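Local structure of beta sliding clamp (Streptococcus pneumoniae, 2AWA) at residues L24-T29 against N68-K73; V46-D49 against G54-L57. The protein probably tethers DNA polymerases and other proteins to DNA as a ring-shaped head-to-tail homodimer, conferring processivity on replication. All coordinates share one frame; numbering follows the deposited sequence.

Contact 1 of 2, residues L24-T29 against N68-K73; sequences LQALNT and NFISQK
Two side chains grip the backbone oxygen of A26: the amide of N68, arriving from the strand, and the hydroxyl of T30, one turn further along the same helix. The cross-segment bond runs from N68 ND2 to A26 O at 3.2 Å, with an N-H...O angle of 145°, so it is bent. At the acceptor the C=O...donor angle is 103°: the nitrogen meets the oxygen from its flank, slightly tilted from the carbonyl plane. The donor thus reaches the helix from the strand beside it, across the direction of the carbonyl. The oxygen also lies close to the amide plane of N68, in which the N-H bonds lie.

Carbon contacts settle the same amide nitrogen against the helix. The chi1 of N68, -161°, turns CG opposite the backbone N and carries ND2 up to A26 CB at 3.5 Å and T29 CB at 3.6 Å. The side chains of N68 and T29 cross at about a right angle, and CG2 of T29 is 3.8 Å from ND2. The hydroxyl of T29 turns back to its own helix, where OG1 makes a weak 3.3 Å hydrogen bond to O of Q25. Two residues beyond N68, I70 adds the apolar part: its CD1 end meets A26 CB at 3.7 Å. The small methyl of A26 thus touches both an amide and an aliphatic tip.

The segments run nearly antiparallel, their axes 8.9 Å apart at closest approach, as a helix resting on a sheet. I70 also touches L22 and F23 of helix 20-31, while A26 and L27 reach L57 on strand 54-60. On another flank of the helix, L24, L27 and N28 pack against helix 91-100, the second helix of this N-terminal domain.

Contact 2 of 2, residues V46-D49 against G54-L57; sequences VKID and GITL
D49 and T56 form an antiparallel hydrogen-bonded pair, the backbone clasp of the hairpin made by strands 45-50 and 54-60. T56 N donates to D49 O at 2.8 Å and 170°, nearly straight, and D49 N returns a bond to T56 O at 3.0 Å. Weaker CA-H...O contacts fill in between, among them I55 CA to D49 O at 3.4 Å.

A water serves the same carbonyl: it donates to D49 O at 3.1 Å and to G54 O at 2.9 Å, bridging the strands where they near the turn. D49 O therefore accepts from both an amide and a water.

The apolar contacts gather on the face bearing I48 and L57, a non-hydrogen-bonded pair whose side chains lie side by side. With chi1 at -61°, I48 sets its CG1 beside its backbone N, and this branch meets L57 CD2 at 3.8 Å; its CG2 faces the CG2 of I55 at 4.2 Å.

Charge appears on the other face, within one strand. K47 NZ forms a 2.6 Å salt bridge to D49 OD2 on the syn side, 29° out of the carboxylate plane.

Strand 85-90 flanks strand 45-50 in the sheet, and strand 64-71 flanks strand 54-60. Above the apolar face, L57 touches helix 20-31, while V46 and I48 touch helix 91-100.

In the fold
Both contacts are largely buried and share one sheet of the N-terminal domain, their centres about 8 Å apart. Contact 2 builds the sheet laterally, through paired backbone bonds, one nearly straight, between hairpin strands; contact 1 lays helix 20-31 over it, with a bent side-chain bond and few apolar touches. Strands 54-60 and 64-71 join them: I70 N lies 2.7 Å from I55 O, and N68 O lies 2.8 Å from L57 N, both probable hydrogen bonds. The faces divide the chemistry. I48, L57 and I70 face the helices, whereas the K47-D49 salt bridge and T56 occupy the opposite, partly exposed face, where F69 also touches T56.

Contact 1 of 2, residues L24-T29 against N68-K73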
loop_
_atom_site.group_PDB
_atom_site.type_symbol
_atom_site.label_atom_id
_atom_site.label_comp_id
_atom_site.label_asym_id
_atom_site.label_seq_id
_atom_site.Cartn_x
_atom_site.Cartn_y
_atom_site.Cartn_z
ATOM N N LEU B 24 15.610 -4.697 -16.367
ATOM C CA LEU B 24 14.370 -4.462 -15.623
ATOM C C LEU B 24 14.242 -3.017 -15.158
ATOM O O LEU B 24 13.138 -2.478 -15.101
ATOM C CB LEU B 24 14.276 -5.396 -14.413
ATOM C CG LEU B 24 12.922 -5.455 -13.708
ATOM C CD1 LEU B 24 11.807 -5.931 -14.644
ATOM C CD2 LEU B 24 13.011 -6.375 -12.510
ATOM N N GLN B 25 15.364 -2.394 -14.821
ATOM C CA GLN B 25 15.334 -1.018 -14.362
ATOM C C GLN B 25 14.938 -0.112 -15.511
ATOM O O GLN B 25 14.030 0.672 -15.390
ATOM C CB GLN B 25 16.686 -0.588 -13.794
ATOM C CG GLN B 25 16.598 0.752 -13.095
ATOM C CD GLN B 25 17.934 1.387 -12.846
ATOM O OE1 GLN B 25 18.958 0.704 -12.764
ATOM N NE2 GLN B 25 17.939 2.711 -12.723
ATOM N N ALA B 26 15.628 -0.236 -16.632
ATOM C CA ALA B 26 15.279 0.493 -17.839
ATOM C C ALA B 26 13.818 0.305 -18.242
ATOM O O ALA B 26 13.162 1.281 -18.613
ATOM C CB ALA B 26 16.193 0.100 -18.973
ATOM N N LEU B 27 13.289 -0.921 -18.157
ATOM C CA LEU B 27 11.868 -1.131 -18.488
ATOM C C LEU B 27 10.943 -0.354 -17.538
ATOM O O LEU B 27 9.926 0.195 -17.984
ATOM C CB LEU B 27 11.487 -2.611 -18.505
ATOM C CG LEU B 27 12.115 -3.428 -19.647
ATOM C CD1 LEU B 27 12.032 -4.939 -19.402
ATOM C CD2 LEU B 27 11.512 -3.088 -21.010
ATOM N N ASN B 28 11.317 -0.298 -16.252
ATOM C CA ASN B 28 10.518 0.341 -15.237
ATOM C C ASN B 28 10.510 1.840 -15.371
ATOM O O ASN B 28 9.507 2.500 -15.074
ATOM C CB ASN B 28 10.995 -0.063 -13.852
ATOM C CG ASN B 28 10.468 -1.429 -13.432
ATOM O OD1 ASN B 28 9.404 -1.869 -13.873
ATOM N ND2 ASN B 28 11.211 -2.103 -12.577
ATOM N N THR B 29 11.627 2.382 -15.831
ATOM C CA THR B 29 11.715 3.783 -16.142
ATOM C C THR B 29 10.842 4.071 -17.330
ATOM O O THR B 29 10.112 5.045 -17.328
ATOM C CB THR B 29 13.148 4.170 -16.484
ATOM O OG1 THR B 29 13.950 3.966 -15.337
ATOM C CG2 THR B 29 13.251 5.632 -16.884
ATOM N N ASN B 68 14.415 5.361 -23.452
ATOM C CA ASN B 68 15.497 4.909 -22.593
ATOM C C ASN B 68 16.418 3.944 -23.345
ATOM O O ASN B 68 16.035 2.834 -23.693
ATOM C CB ASN B 68 14.892 4.223 -21.381
ATOM C CG ASN B 68 15.837 4.113 -20.243
ATOM O OD1 ASN B 68 16.964 4.616 -20.276
ATOM N ND2 ASN B 68 15.385 3.448 -19.209
ATOM N N PHE B 69 17.638 4.389 -23.569
ATOM C CA PHE B 69 18.628 3.654 -24.335
ATOM C C PHE B 69 19.623 2.913 -23.419
ATOM O O PHE B 69 20.165 3.493 -22.484
ATOM C CB PHE B 69 19.337 4.680 -25.225
ATOM C CG PHE B 69 20.538 4.177 -25.922
ATOM C CD1 PHE B 69 20.420 3.351 -27.027
ATOM C CD2 PHE B 69 21.803 4.580 -25.522
ATOM C CE1 PHE B 69 21.556 2.912 -27.725
ATOM C CE2 PHE B 69 22.940 4.156 -26.217
ATOM C CZ PHE B 69 22.809 3.318 -27.317
ATOM N N ILE B 70 19.839 1.629 -23.690
ATOM C CA ILE B 70 20.910 0.855 -23.052
ATOM C C ILE B 70 21.964 0.577 -24.105
ATOM O O ILE B 70 21.701 -0.156 -25.038
ATOM C CB ILE B 70 20.400 -0.519 -22.530
ATOM C CG1 ILE B 70 19.171 -0.347 -21.660
ATOM C CG2 ILE B 70 21.499 -1.244 -21.757
ATOM C CD1 ILE B 70 18.395 -1.635 -21.437
ATOM N N SER B 71 23.150 1.151 -23.976
ATOM C CA SER B 71 24.209 0.910 -24.973
ATOM C C SER B 71 24.937 -0.430 -24.753
ATOM O O SER B 71 25.163 -0.856 -23.612
ATOM C CB SER B 71 25.243 2.028 -24.968
ATOM O OG SER B 71 26.334 1.687 -24.146
ATOM N N GLN B 72 25.312 -1.062 -25.867
ATOM C CA GLN B 72 26.135 -2.278 -25.877
ATOM C C GLN B 72 27.373 -2.104 -24.998
ATOM O O GLN B 72 27.690 -2.988 -24.199
ATOM C CB GLN B 72 26.539 -2.616 -27.327
ATOM C CG GLN B 72 27.603 -3.716 -27.530
ATOM C CD GLN B 72 28.286 -3.613 -28.894
ATOM N N LYS B 73 28.038 -0.952 -25.132
ATOM C CA LYS B 73 29.316 -0.695 -24.457
ATOM C C LYS B 73 29.196 -0.440 -22.946
ATOM O O LYS B 73 30.213 -0.347 -22.257
ATOM C CB LYS B 73 30.060 0.471 -25.133
ATOM C CG LYS B 73 30.470 0.208 -26.591
ATOM C CD LYS B 73 31.077 1.453 -27.253
#

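Contact 2 of 2, residues V46-D49 against G54-L57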
loop_
_atom_site.group_PDB
_atom_site.type_symbol
_atom_site.label_atom_id
_atom_site.label_comp_id
_atom_site.label_asym_id
_atom_site.label_seq_id
_atom_site.Cartn_x
_atom_site.Cartn_y
_atom_site.Cartn_z
ATOM N N VAL B 46 5.344 -1.517 -24.772
ATOM C CA VAL B 46 6.667 -0.949 -24.901
ATOM C C VAL B 46 7.201 -1.382 -26.246
ATOM O O VAL B 46 6.859 -2.461 -26.729
ATOM C CB VAL B 46 7.639 -1.362 -23.778
ATOM C CG1 VAL B 46 7.647 -2.876 -23.538
ATOM C CG2 VAL B 46 9.056 -0.835 -24.076
ATOM N N LYS B 47 7.993 -0.505 -26.856
ATOM C CA LYS B 47 8.613 -0.739 -28.146
ATOM C C LYS B 47 10.080 -0.906 -27.896
ATOM O O LYS B 47 10.665 -0.136 -27.138
ATOM C CB LYS B 47 8.373 0.448 -29.080
ATOM C CG LYS B 47 9.212 0.470 -30.357
ATOM C CD LYS B 47 8.567 1.390 -31.380
ATOM C CE LYS B 47 9.571 2.083 -32.283
ATOM N NZ LYS B 47 10.285 1.134 -33.144
ATOM N N ILE B 48 10.666 -1.905 -28.552
ATOM C CA ILE B 48 12.042 -2.322 -28.319
ATOM C C ILE B 48 12.799 -2.344 -29.632
ATOM O O ILE B 48 12.667 -3.292 -30.413
ATOM C CB ILE B 48 12.085 -3.724 -27.691
ATOM C CG1 ILE B 48 11.361 -3.711 -26.354
ATOM C CG2 ILE B 48 13.525 -4.204 -27.478
ATOM C CD1 ILE B 48 11.037 -5.076 -25.878
ATOM N N ASP B 49 13.579 -1.294 -29.869
ATOM C CA ASP B 49 14.441 -1.195 -31.040
ATOM C C ASP B 49 15.826 -1.668 -30.668
ATOM O O ASP B 49 16.368 -1.250 -29.654
ATOM C CB ASP B 49 14.537 0.249 -31.524
ATOM C CG ASP B 49 13.413 0.623 -32.466
ATOM O OD1 ASP B 49 13.329 0.011 -33.564
ATOM O OD2 ASP B 49 12.633 1.541 -32.118
ATOM N N GLY B 54 23.162 -0.501 -29.462
ATOM C CA GLY B 54 22.438 -0.900 -28.265
ATOM C C GLY B 54 20.937 -1.052 -28.440
ATOM O O GLY B 54 20.425 -1.079 -29.549
ATOM N N ILE B 55 20.242 -1.155 -27.310
ATOM C CA ILE B 55 18.804 -1.318 -27.257
ATOM C C ILE B 55 18.163 -0.007 -26.828
ATOM O O ILE B 55 18.675 0.678 -25.939
ATOM C CB ILE B 55 18.454 -2.361 -26.213
ATOM C CG1 ILE B 55 18.901 -3.738 -26.675
ATOM C CG2 ILE B 55 16.966 -2.359 -25.909
ATOM C CD1 ILE B 55 18.884 -4.748 -25.535
ATOM N N THR B 56 17.034 0.330 -27.448
ATOM C CA THR B 56 16.263 1.516 -27.096
ATOM C C THR B 56 14.869 1.080 -26.693
ATOM O O THR B 56 14.205 0.347 -27.412
ATOM C CB THR B 56 16.142 2.495 -28.272
ATOM O OG1 THR B 56 17.430 2.739 -28.841
ATOM C CG2 THR B 56 15.553 3.833 -27.804
ATOM N N LEU B 57 14.440 1.536 -25.524
ATOM C CA LEU B 57 13.093 1.266 -25.021
ATOM C C LEU B 57 12.237 2.505 -25.168
ATOM O O LEU B 57 12.525 3.530 -24.559
ATOM C CB LEU B 57 13.150 0.864 -23.550
ATOM C CG LEU B 57 13.980 -0.390 -23.301
ATOM C CD1 LEU B 57 14.172 -0.589 -21.818
ATOM C CD2 LEU B 57 13.331 -1.605 -23.945
HETATM O O HOH W 1 18.486 0.984 -30.113
#